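Local structure of putative modification methylase (Thermus thermophilus, 2ZIG) at residues 33-44 with 83-94; 180-190 with 232-240. The protein probably methylates cytosine at N4 in DNA, using S-adenosylmethionine as methyl donor, as a member of the N(4)/N(6)-methyltransferase family. All coordinates share one frame; numbering follows the deposited sequence.

Contact 1. Residues 33-44 with 83-94; sequences LASFPEASVHLV and VFRLLVPGGRLV
Arg85 reaches from the last turn of helix 66-86 to carbonyls at and just beyond the end of helix 29-34: its NH1 donates to Phe36 O at 2.6 Å, in the carbonyl plane, and NH2 gives Ala34 O a weak bond while also pairing with Glu82. Bends at chi2 and chi3 (-109° and -51°) fold the chain back so that Leu86 CD1 sits over the centre of one guanidinium face. Replacing Arg85 by an alanine is likely to leave Phe36 O without this donor and Glu82 without its salt-bridge mate, and the 34-38 loop freer to move. The helix's C-terminal carbonyls are used next: Arg85 O takes Ala39 N in a nearly straight bond (2.9 Å, 174°), and Leu86 O takes Val41 N at 2.8 Å. Val41 O then accepts from Val88 N, a short parallel bridge that resumes where Val44 N meets Arg92 O and Val44 O meets Val94 N (2.7 Å). A water joins His42 O to Arg92 N, weakly at the latter. Apolar groups fill in around this ladder. Leu86 CD2 lies 3.7 Å from Leu33 CD2, and Val44 divides its branches, CG1 on Leu93 CD1 (3.6 Å) and CG2 against both Leu87 CD1 and Val83 CG1. Parallel neighbours 41-46 and 91-97, linked through helix 66-86, form a beta-alpha-beta crossover of the Rossmann-like methyltransferase fold.

Contact 2. Residues 180-190 with 232-240; sequences RKPTQEQREKS and FSFVGDVVL
Phe234 to Asp237 make a type II beta turn, with Gly236 in a backbone conformation that calls for glycine, and the turn lies against helix 184-190, whose N-terminus carries a capping box: Gln186 N donates to Thr183 OG1 and Thr183 N to Gln186 OE1 (2.9 Å). The amide of Gln186 thereby works in both directions, since NE2 bonds to Val235 O at 2.9 Å, nearly in the amide plane and straight at 161°. Phe234 fills the angle between loop and helix. Pro182 CB stands 3.8 Å from the ring centroid and 8° off its normal, a CH-pi contact, while Arg180 NH1 and Ser190 OG sit at the ring's edge. Asp237 and Arg180 form a salt bridge in which NH1 meets OD2 at 3.0 Å from above the carboxylate plane; the place of NH2 is less sure. On the carboxylate, OD2 also takes Phe234 N across the turn, and OD1 accepts from a water that Gln186 NE2 reaches weakly. Outside this pair of segments, Pro159 of the second subunit packs on Phe234 and Ser190. With chi1 at -50°, Ser190 OG lies beside its own backbone N, where it donates to Gln186 O at 2.6 Å and accepts from Val235 N at 3.0 Å.

Contact 1 closes before contact 2 opens along the chain, and their centres are about 15 Å apart. Both feed the same mixed sheet: strand 41-46 lies between 91-97, its partner in contact 1, and 238-241, the strand that leaves the turn of contact 2. Probable hydrogen bonds from Leu240 N to Leu43 O (2.8 Å) and from His42 N to Val238 O join them directly. Contact 1 sits nearer the chain's centre (about 12 against 18 Å), and its Leu33 side chain is about 5 Å from that of Ala29, a residue that binds S-adenosylmethionine. Strand 41-46 thus links both in one sheet, contact 1 near the cofactor site, contact 2 away from it and bordering the second subunit.

Contact 1. Residues 33-44 with 83-94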
loop_
_atom_site.group_PDB
_atom_site.type_symbol
_atom_site.label_atom_id
_atom_site.label_comp_id
_atom_site.label_asym_id
_atom_site.label_seq_id
_atom_site.Cartn_x
_atom_site.Cartn_y
_atom_site.Cartn_z
ATOM N N LEU B 33 -20.023 6.194 18.296
ATOM C CA LEU B 33 -18.813 6.987 18.461
ATOM C C LEU B 33 -19.155 8.460 18.644
ATOM O O LEU B 33 -18.568 9.144 19.484
ATOM C CB LEU B 33 -17.886 6.823 17.251
ATOM C CG LEU B 33 -17.319 5.426 16.979
ATOM C CD1 LEU B 33 -16.345 5.504 15.825
ATOM C CD2 LEU B 33 -16.632 4.886 18.217
ATOM N N ALA B 34 -20.109 8.946 17.854
ATOM C CA ALA B 34 -20.515 10.343 17.933
ATOM C C ALA B 34 -20.986 10.705 19.336
ATOM O O ALA B 34 -21.016 11.878 19.693
ATOM C CB ALA B 34 -21.616 10.628 16.927
ATOM N N SER B 35 -21.338 9.701 20.132
ATOM C CA SER B 35 -21.814 9.952 21.485
ATOM C C SER B 35 -20.715 9.933 22.537
ATOM O O SER B 35 -21.002 10.032 23.732
ATOM C CB SER B 35 -22.896 8.942 21.865
ATOM O OG SER B 35 -22.333 7.692 22.206
ATOM N N PHE B 36 -19.461 9.795 22.104
ATOM C CA PHE B 36 -18.336 9.792 23.038
ATOM C C PHE B 36 -17.644 11.150 22.995
ATOM O O PHE B 36 -17.591 11.793 21.946
ATOM C CB PHE B 36 -17.306 8.709 22.682
ATOM C CG PHE B 36 -17.843 7.309 22.727
ATOM C CD1 PHE B 36 -18.864 6.962 23.606
ATOM C CD2 PHE B 36 -17.296 6.322 21.914
ATOM C CE1 PHE B 36 -19.335 5.648 23.677
ATOM C CE2 PHE B 36 -17.757 5.007 21.975
ATOM C CZ PHE B 36 -18.778 4.669 22.858
ATOM N N PRO B 37 -17.092 11.596 24.136
ATOM C CA PRO B 37 -16.397 12.886 24.240
ATOM C C PRO B 37 -15.128 12.950 23.399
ATOM O O PRO B 37 -14.411 11.956 23.259
ATOM C CB PRO B 37 -16.107 13.001 25.731
ATOM C CG PRO B 37 -15.922 11.571 26.140
ATOM C CD PRO B 37 -17.037 10.864 25.414
ATOM N N GLU B 38 -14.854 14.127 22.848
ATOM C CA GLU B 38 -13.678 14.340 22.016
ATOM C C GLU B 38 -12.379 14.130 22.780
ATOM O O GLU B 38 -12.333 14.258 23.999
ATOM C CB GLU B 38 -13.698 15.750 21.433
ATOM C CG GLU B 38 -12.438 16.113 20.661
ATOM C CD GLU B 38 -12.412 17.568 20.233
ATOM O OE1 GLU B 38 -12.609 18.443 21.105
ATOM O OE2 GLU B 38 -12.191 17.836 19.032
ATOM N N ALA B 39 -11.324 13.805 22.043
ATOM C CA ALA B 39 -10.006 13.577 22.615
ATOM C C ALA B 39 -10.029 12.662 23.829
ATOM O O ALA B 39 -9.345 12.922 24.814
ATOM C CB ALA B 39 -9.367 14.903 22.980
ATOM N N SER B 40 -10.811 11.589 23.757
ATOM C CA SER B 40 -10.900 10.643 24.859
ATOM C C SER B 40 -10.304 9.272 24.520
ATOM O O SER B 40 -10.267 8.390 25.374
ATOM C CB SER B 40 -12.360 10.463 25.282
ATOM O OG SER B 40 -13.145 9.931 24.226
ATOM N N VAL B 41 -9.846 9.092 23.281
ATOM C CA VAL B 41 -9.275 7.812 22.852
ATOM C C VAL B 41 -7.816 7.960 22.437
ATOM O O VAL B 41 -7.452 8.899 21.732
ATOM C CB VAL B 41 -10.086 7.210 21.683
ATOM C CG1 VAL B 41 -9.380 5.978 21.132
ATOM C CG2 VAL B 41 -11.479 6.842 22.164
ATOM N N HIS B 42 -6.986 7.017 22.869
ATOM C CA HIS B 42 -5.557 7.073 22.574
ATOM C C HIS B 42 -5.106 6.309 21.336
ATOM O O HIS B 42 -4.197 6.743 20.637
ATOM C CB HIS B 42 -4.776 6.569 23.787
ATOM C CG HIS B 42 -5.160 7.252 25.060
ATOM N ND1 HIS B 42 -4.885 8.581 25.302
ATOM C CD2 HIS B 42 -5.859 6.809 26.131
ATOM C CE1 HIS B 42 -5.399 8.928 26.468
ATOM N NE2 HIS B 42 -5.995 7.872 26.992
ATOM N N LEU B 43 -5.740 5.174 21.078
ATOM C CA LEU B 43 -5.383 4.338 19.941
ATOM C C LEU B 43 -6.578 3.565 19.434
ATOM O O LEU B 43 -7.422 3.146 20.212
ATOM C CB LEU B 43 -4.300 3.331 20.346
ATOM C CG LEU B 43 -3.992 2.177 19.381
ATOM C CD1 LEU B 43 -3.394 2.738 18.103
ATOM C CD2 LEU B 43 -3.021 1.192 20.035
ATOM N N VAL B 44 -6.632 3.372 18.123
ATOM C CA VAL B 44 -7.694 2.597 17.497
ATOM C C VAL B 44 -7.059 1.506 16.617
ATOM O O VAL B 44 -6.204 1.785 15.780
ATOM C CB VAL B 44 -8.589 3.478 16.592
ATOM C CG1 VAL B 44 -9.657 2.624 15.927
ATOM C CG2 VAL B 44 -9.228 4.595 17.407
ATOM N N VAL B 83 -13.512 8.943 14.672
ATOM C CA VAL B 83 -12.255 8.481 15.247
ATOM C C VAL B 83 -11.295 9.660 15.369
ATOM O O VAL B 83 -10.642 9.833 16.392
ATOM C CB VAL B 83 -11.582 7.391 14.371
ATOM C CG1 VAL B 83 -10.118 7.184 14.818
ATOM C CG2 VAL B 83 -12.360 6.083 14.489
ATOM N N PHE B 84 -11.223 10.476 14.326
ATOM C CA PHE B 84 -10.324 11.618 14.346
ATOM C C PHE B 84 -10.668 12.571 15.487
ATOM O O PHE B 84 -9.789 13.197 16.084
ATOM C CB PHE B 84 -10.381 12.353 13.009
ATOM C CG PHE B 84 -9.448 13.532 12.924
ATOM C CD1 PHE B 84 -9.850 14.792 13.355
ATOM C CD2 PHE B 84 -8.161 13.379 12.429
ATOM C CE1 PHE B 84 -8.977 15.885 13.294
ATOM C CE2 PHE B 84 -7.288 14.464 12.367
ATOM C CZ PHE B 84 -7.702 15.718 12.802
ATOM N N ARG B 85 -11.955 12.665 15.792
ATOM C CA ARG B 85 -12.427 13.544 16.845
ATOM C C ARG B 85 -12.190 12.934 18.226
ATOM O O ARG B 85 -11.837 13.635 19.176
ATOM C CB ARG B 85 -13.913 13.827 16.630
ATOM C CG ARG B 85 -14.398 15.115 17.241
ATOM C CD ARG B 85 -15.267 14.836 18.431
ATOM N NE ARG B 85 -16.323 13.883 18.113
ATOM C CZ ARG B 85 -17.148 13.371 19.018
ATOM N NH1 ARG B 85 -17.036 13.732 20.289
ATOM N NH2 ARG B 85 -18.067 12.484 18.660
ATOM N N LEU B 86 -12.383 11.623 18.331
ATOM C CA LEU B 86 -12.191 10.911 19.587
ATOM C C LEU B 86 -10.712 10.806 19.963
ATOM O O LEU B 86 -10.340 10.888 21.133
ATOM C CB LEU B 86 -12.790 9.505 19.479
ATOM C CG LEU B 86 -14.277 9.272 19.751
ATOM C CD1 LEU B 86 -15.106 10.433 19.257
ATOM C CD2 LEU B 86 -14.703 7.979 19.081
ATOM N N LEU B 87 -9.870 10.622 18.959
ATOM C CA LEU B 87 -8.435 10.486 19.171
ATOM C C LEU B 87 -7.828 11.712 19.863
ATOM O O LEU B 87 -8.219 12.856 19.590
ATOM C CB LEU B 87 -7.759 10.268 17.815
ATOM C CG LEU B 87 -6.785 9.110 17.580
ATOM C CD1 LEU B 87 -7.356 7.793 18.083
ATOM C CD2 LEU B 87 -6.486 9.036 16.084
ATOM N N VAL B 88 -6.887 11.471 20.773
ATOM C CA VAL B 88 -6.209 12.564 21.449
ATOM C C VAL B 88 -5.094 12.969 20.498
ATOM O O VAL B 88 -4.546 12.128 19.784
ATOM C CB VAL B 88 -5.577 12.125 22.790
ATOM C CG1 VAL B 88 -6.641 11.573 23.715
ATOM C CG2 VAL B 88 -4.486 11.088 22.546
ATOM N N PRO B 89 -4.744 14.263 20.460
ATOM C CA PRO B 89 -3.671 14.689 19.556
ATOM C C PRO B 89 -2.459 13.787 19.701
ATOM O O PRO B 89 -2.000 13.539 20.811
ATOM C CB PRO B 89 -3.393 16.117 20.010
ATOM C CG PRO B 89 -4.772 16.594 20.395
ATOM C CD PRO B 89 -5.315 15.411 21.186
ATOM N N GLY B 90 -1.945 13.293 18.580
ATOM C CA GLY B 90 -0.789 12.418 18.628
ATOM C C GLY B 90 -1.181 10.951 18.604
ATOM O O GLY B 90 -0.354 10.089 18.308
ATOM N N GLY B 91 -2.440 10.666 18.927
ATOM C CA GLY B 91 -2.921 9.297 18.919
ATOM C C GLY B 91 -3.073 8.853 17.473
ATOM O O GLY B 91 -2.986 9.672 16.560
ATOM N N ARG B 92 -3.316 7.571 17.242
ATOM C CA ARG B 92 -3.438 7.121 15.866
ATOM C C ARG B 92 -4.511 6.088 15.611
ATOM O O ARG B 92 -4.971 5.392 16.518
ATOM C CB ARG B 92 -2.088 6.584 15.366
ATOM C CG ARG B 92 -1.585 5.329 16.076
ATOM C CD ARG B 92 -0.263 4.844 15.475
ATOM N NE ARG B 92 0.823 5.791 15.726
ATOM C CZ ARG B 92 2.016 5.745 15.139
ATOM N NH1 ARG B 92 2.296 4.794 14.253
ATOM N NH2 ARG B 92 2.934 6.651 15.442
ATOM N N LEU B 93 -4.920 6.025 14.350
ATOM C CA LEU B 93 -5.903 5.064 13.891
ATOM C C LEU B 93 -5.120 4.036 13.064
ATOM O O LEU B 93 -4.516 4.374 12.044
ATOM C CB LEU B 93 -6.956 5.768 13.034
ATOM C CG LEU B 93 -7.768 4.952 12.027
ATOM C CD1 LEU B 93 -8.767 4.045 12.729
ATOM C CD2 LEU B 93 -8.483 5.912 11.103
ATOM N N VAL B 94 -5.109 2.792 13.527
ATOM C CA VAL B 94 -4.399 1.716 12.836
ATOM C C VAL B 94 -5.459 0.855 12.162
ATOM O O VAL B 94 -6.381 0.375 12.820
ATOM C CB VAL B 94 -3.596 0.841 13.830
ATOM C CG1 VAL B 94 -2.777 -0.200 13.077
ATOM C CG2 VAL B 94 -2.675 1.711 14.656
HETATM O O HOH W 1 -1.650 6.013 19.577
#

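Contact 2. Residues 180-190 with 232-240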
loop_
_atom_site.group_PDB
_atom_site.type_symbol
_atom_site.label_atom_id
_atom_site.label_comp_id
_atom_site.label_asym_id
_atom_site.label_seq_id
_atom_site.Cartn_x
_atom_site.Cartn_y
_atom_site.Cartn_z
ATOM N N ARG B 180 2.646 12.924 22.613
ATOM C CA ARG B 180 1.964 12.299 23.739
ATOM C C ARG B 180 2.731 12.565 25.041
ATOM O O ARG B 180 3.935 12.821 25.015
ATOM C CB ARG B 180 1.863 10.795 23.470
ATOM C CG ARG B 180 0.929 10.040 24.382
ATOM C CD ARG B 180 -0.522 10.427 24.150
ATOM N NE ARG B 180 -1.381 9.768 25.124
ATOM C CZ ARG B 180 -1.634 8.464 25.141
ATOM N NH1 ARG B 180 -1.102 7.665 24.226
ATOM N NH2 ARG B 180 -2.404 7.958 26.091
ATOM N N LYS B 181 2.035 12.505 26.176
ATOM C CA LYS B 181 2.666 12.752 27.472
ATOM C C LYS B 181 2.147 11.805 28.563
ATOM O O LYS B 181 1.128 12.067 29.198
ATOM C CB LYS B 181 2.433 14.207 27.896
ATOM C CG LYS B 181 2.766 15.230 26.813
ATOM C CD LYS B 181 2.599 16.661 27.313
ATOM C CE LYS B 181 2.709 17.662 26.169
ATOM N NZ LYS B 181 3.965 17.474 25.388
ATOM N N PRO B 182 2.854 10.688 28.790
ATOM C CA PRO B 182 2.471 9.697 29.799
ATOM C C PRO B 182 3.168 9.903 31.141
ATOM O O PRO B 182 4.124 10.668 31.236
ATOM C CB PRO B 182 2.886 8.396 29.144
ATOM C CG PRO B 182 4.193 8.786 28.521
ATOM C CD PRO B 182 3.901 10.143 27.903
ATOM N N THR B 183 2.685 9.215 32.172
ATOM C CA THR B 183 3.289 9.308 33.501
ATOM C C THR B 183 4.540 8.432 33.521
ATOM O O THR B 183 4.670 7.507 32.718
ATOM C CB THR B 183 2.330 8.805 34.616
ATOM O OG1 THR B 183 2.060 7.411 34.427
ATOM C CG2 THR B 183 1.016 9.576 34.589
ATOM N N GLN B 184 5.459 8.720 34.437
ATOM C CA GLN B 184 6.684 7.941 34.536
ATOM C C GLN B 184 6.408 6.450 34.607
ATOM O O GLN B 184 7.080 5.659 33.951
ATOM C CB GLN B 184 7.496 8.354 35.766
ATOM C CG GLN B 184 8.586 9.372 35.478
ATOM C CD GLN B 184 9.636 8.849 34.514
ATOM O OE1 GLN B 184 10.223 7.785 34.728
ATOM N NE2 GLN B 184 9.882 9.601 33.448
ATOM N N GLU B 185 5.422 6.060 35.404
ATOM C CA GLU B 185 5.114 4.650 35.525
ATOM C C GLU B 185 4.538 4.125 34.214
ATOM O O GLU B 185 4.660 2.937 33.910
ATOM C CB GLU B 185 4.137 4.396 36.674
ATOM C CG GLU B 185 2.737 4.905 36.431
ATOM C CD GLU B 185 1.705 4.204 37.305
ATOM O OE1 GLU B 185 0.525 4.620 37.274
ATOM O OE2 GLU B 185 2.069 3.234 38.013
ATOM N N GLN B 186 3.907 5.004 33.436
ATOM C CA GLN B 186 3.350 4.581 32.155
ATOM C C GLN B 186 4.496 4.249 31.205
ATOM O O GLN B 186 4.457 3.246 30.493
ATOM C CB GLN B 186 2.460 5.665 31.542
ATOM C CG GLN B 186 0.994 5.587 31.976
ATOM C CD GLN B 186 0.107 6.562 31.221
ATOM O OE1 GLN B 186 0.451 7.732 31.069
ATOM N NE2 GLN B 186 -1.042 6.085 30.751
ATOM N N ARG B 187 5.519 5.093 31.211
ATOM C CA ARG B 187 6.677 4.879 30.363
ATOM C C ARG B 187 7.405 3.620 30.826
ATOM O O ARG B 187 7.750 2.753 30.021
ATOM C CB ARG B 187 7.609 6.084 30.444
ATOM C CG ARG B 187 6.982 7.384 29.966
ATOM C CD ARG B 187 7.974 8.518 30.119
ATOM N NE ARG B 187 9.243 8.176 29.483
ATOM C CZ ARG B 187 10.426 8.654 29.855
ATOM N NH1 ARG B 187 11.522 8.277 29.211
ATOM N NH2 ARG B 187 10.517 9.499 30.876
ATOM N N GLU B 188 7.620 3.521 32.135
ATOM C CA GLU B 188 8.297 2.371 32.718
ATOM C C GLU B 188 7.574 1.058 32.471
ATOM O O GLU B 188 8.208 0.041 32.210
ATOM C CB GLU B 188 8.471 2.569 34.225
ATOM C CG GLU B 188 9.666 3.422 34.587
ATOM C CD GLU B 188 9.752 3.723 36.068
ATOM O OE1 GLU B 188 10.857 4.083 36.527
ATOM O OE2 GLU B 188 8.720 3.612 36.771
ATOM N N LYS B 189 6.247 1.077 32.559
ATOM C CA LYS B 189 5.449 -0.136 32.368
ATOM C C LYS B 189 5.161 -0.458 30.900
ATOM O O LYS B 189 4.694 -1.552 30.580
ATOM C CB LYS B 189 4.116 -0.008 33.111
ATOM C CG LYS B 189 4.217 0.077 34.629
ATOM C CD LYS B 189 4.391 -1.293 35.258
ATOM C CE LYS B 189 4.248 -1.220 36.772
ATOM N NZ LYS B 189 2.937 -0.621 37.177
ATOM N N SER B 190 5.440 0.490 30.013
ATOM C CA SER B 190 5.169 0.297 28.597
ATOM C C SER B 190 6.429 0.188 27.763
ATOM O O SER B 190 6.364 -0.135 26.579
ATOM C CB SER B 190 4.323 1.454 28.070
ATOM O OG SER B 190 3.198 1.668 28.898
ATOM N N PHE B 232 1.739 1.180 20.187
ATOM C CA PHE B 232 1.159 2.495 20.043
ATOM C C PHE B 232 0.177 2.979 21.090
ATOM O O PHE B 232 -0.755 3.703 20.762
ATOM C CB PHE B 232 0.549 2.597 18.643
ATOM C CG PHE B 232 1.543 2.338 17.543
ATOM C CD1 PHE B 232 2.596 3.230 17.317
ATOM C CD2 PHE B 232 1.465 1.181 16.769
ATOM C CE1 PHE B 232 3.562 2.972 16.336
ATOM C CE2 PHE B 232 2.427 0.913 15.785
ATOM C CZ PHE B 232 3.478 1.815 15.571
ATOM N N SER B 233 0.387 2.566 22.339
ATOM C CA SER B 233 -0.435 3.007 23.458
ATOM C C SER B 233 0.358 2.707 24.718
ATOM O O SER B 233 1.334 1.967 24.673
ATOM C CB SER B 233 -1.774 2.263 23.510
ATOM O OG SER B 233 -1.613 0.953 24.022
ATOM N N PHE B 234 -0.062 3.292 25.837
ATOM C CA PHE B 234 0.593 3.077 27.125
ATOM C C PHE B 234 -0.363 2.362 28.063
ATOM O O PHE B 234 -1.581 2.428 27.881
ATOM C CB PHE B 234 0.985 4.419 27.754
ATOM C CG PHE B 234 2.085 5.132 27.030
ATOM C CD1 PHE B 234 3.412 4.765 27.223
ATOM C CD2 PHE B 234 1.795 6.167 26.142
ATOM C CE1 PHE B 234 4.439 5.419 26.544
ATOM C CE2 PHE B 234 2.815 6.828 25.457
ATOM C CZ PHE B 234 4.141 6.452 25.660
ATOM N N VAL B 235 0.181 1.674 29.063
ATOM C CA VAL B 235 -0.661 0.995 30.038
ATOM C C VAL B 235 -1.647 2.055 30.540
ATOM O O VAL B 235 -1.265 3.203 30.761
ATOM C CB VAL B 235 0.175 0.466 31.229
ATOM C CG1 VAL B 235 -0.727 -0.142 32.273
ATOM C CG2 VAL B 235 1.170 -0.572 30.741
ATOM N N GLY B 236 -2.912 1.687 30.694
ATOM C CA GLY B 236 -3.893 2.653 31.155
ATOM C C GLY B 236 -4.627 3.404 30.049
ATOM O O GLY B 236 -5.726 3.909 30.282
ATOM N N ASP B 237 -4.034 3.491 28.855
ATOM C CA ASP B 237 -4.678 4.177 27.729
ATOM C C ASP B 237 -5.963 3.478 27.296
ATOM O O ASP B 237 -6.212 2.322 27.655
ATOM C CB ASP B 237 -3.761 4.230 26.504
ATOM C CG ASP B 237 -2.603 5.190 26.663
ATOM O OD1 ASP B 237 -2.597 5.992 27.624
ATOM O OD2 ASP B 237 -1.697 5.145 25.804
ATOM N N VAL B 238 -6.766 4.186 26.507
ATOM C CA VAL B 238 -8.021 3.664 25.984
ATOM C C VAL B 238 -7.795 3.204 24.542
ATOM O O VAL B 238 -7.366 3.991 23.691
ATOM C CB VAL B 238 -9.133 4.747 25.979
ATOM C CG1 VAL B 238 -10.424 4.163 25.408
ATOM C CG2 VAL B 238 -9.363 5.274 27.399
ATOM N N VAL B 239 -8.071 1.932 24.284
ATOM C CA VAL B 239 -7.908 1.356 22.955
ATOM C C VAL B 239 -9.293 1.079 22.391
ATOM O O VAL B 239 -10.101 0.386 23.015
ATOM C CB VAL B 239 -7.101 0.033 23.005
ATOM C CG1 VAL B 239 -7.023 -0.593 21.609
ATOM C CG2 VAL B 239 -5.699 0.299 23.535
ATOM N N LEU B 240 -9.563 1.620 21.210
ATOM C CA LEU B 240 -10.864 1.456 20.586
ATOM C C LEU B 240 -10.872 0.699 19.270
ATOM O O LEU B 240 -9.985 0.877 18.443
ATOM C CB LEU B 240 -11.496 2.826 20.344
ATOM C CG LEU B 240 -12.702 2.827 19.396
ATOM C CD1 LEU B 240 -13.855 2.056 20.027
ATOM C CD2 LEU B 240 -13.119 4.244 19.099
HETATM O O HOH W 2 -4.156 6.680 29.516
#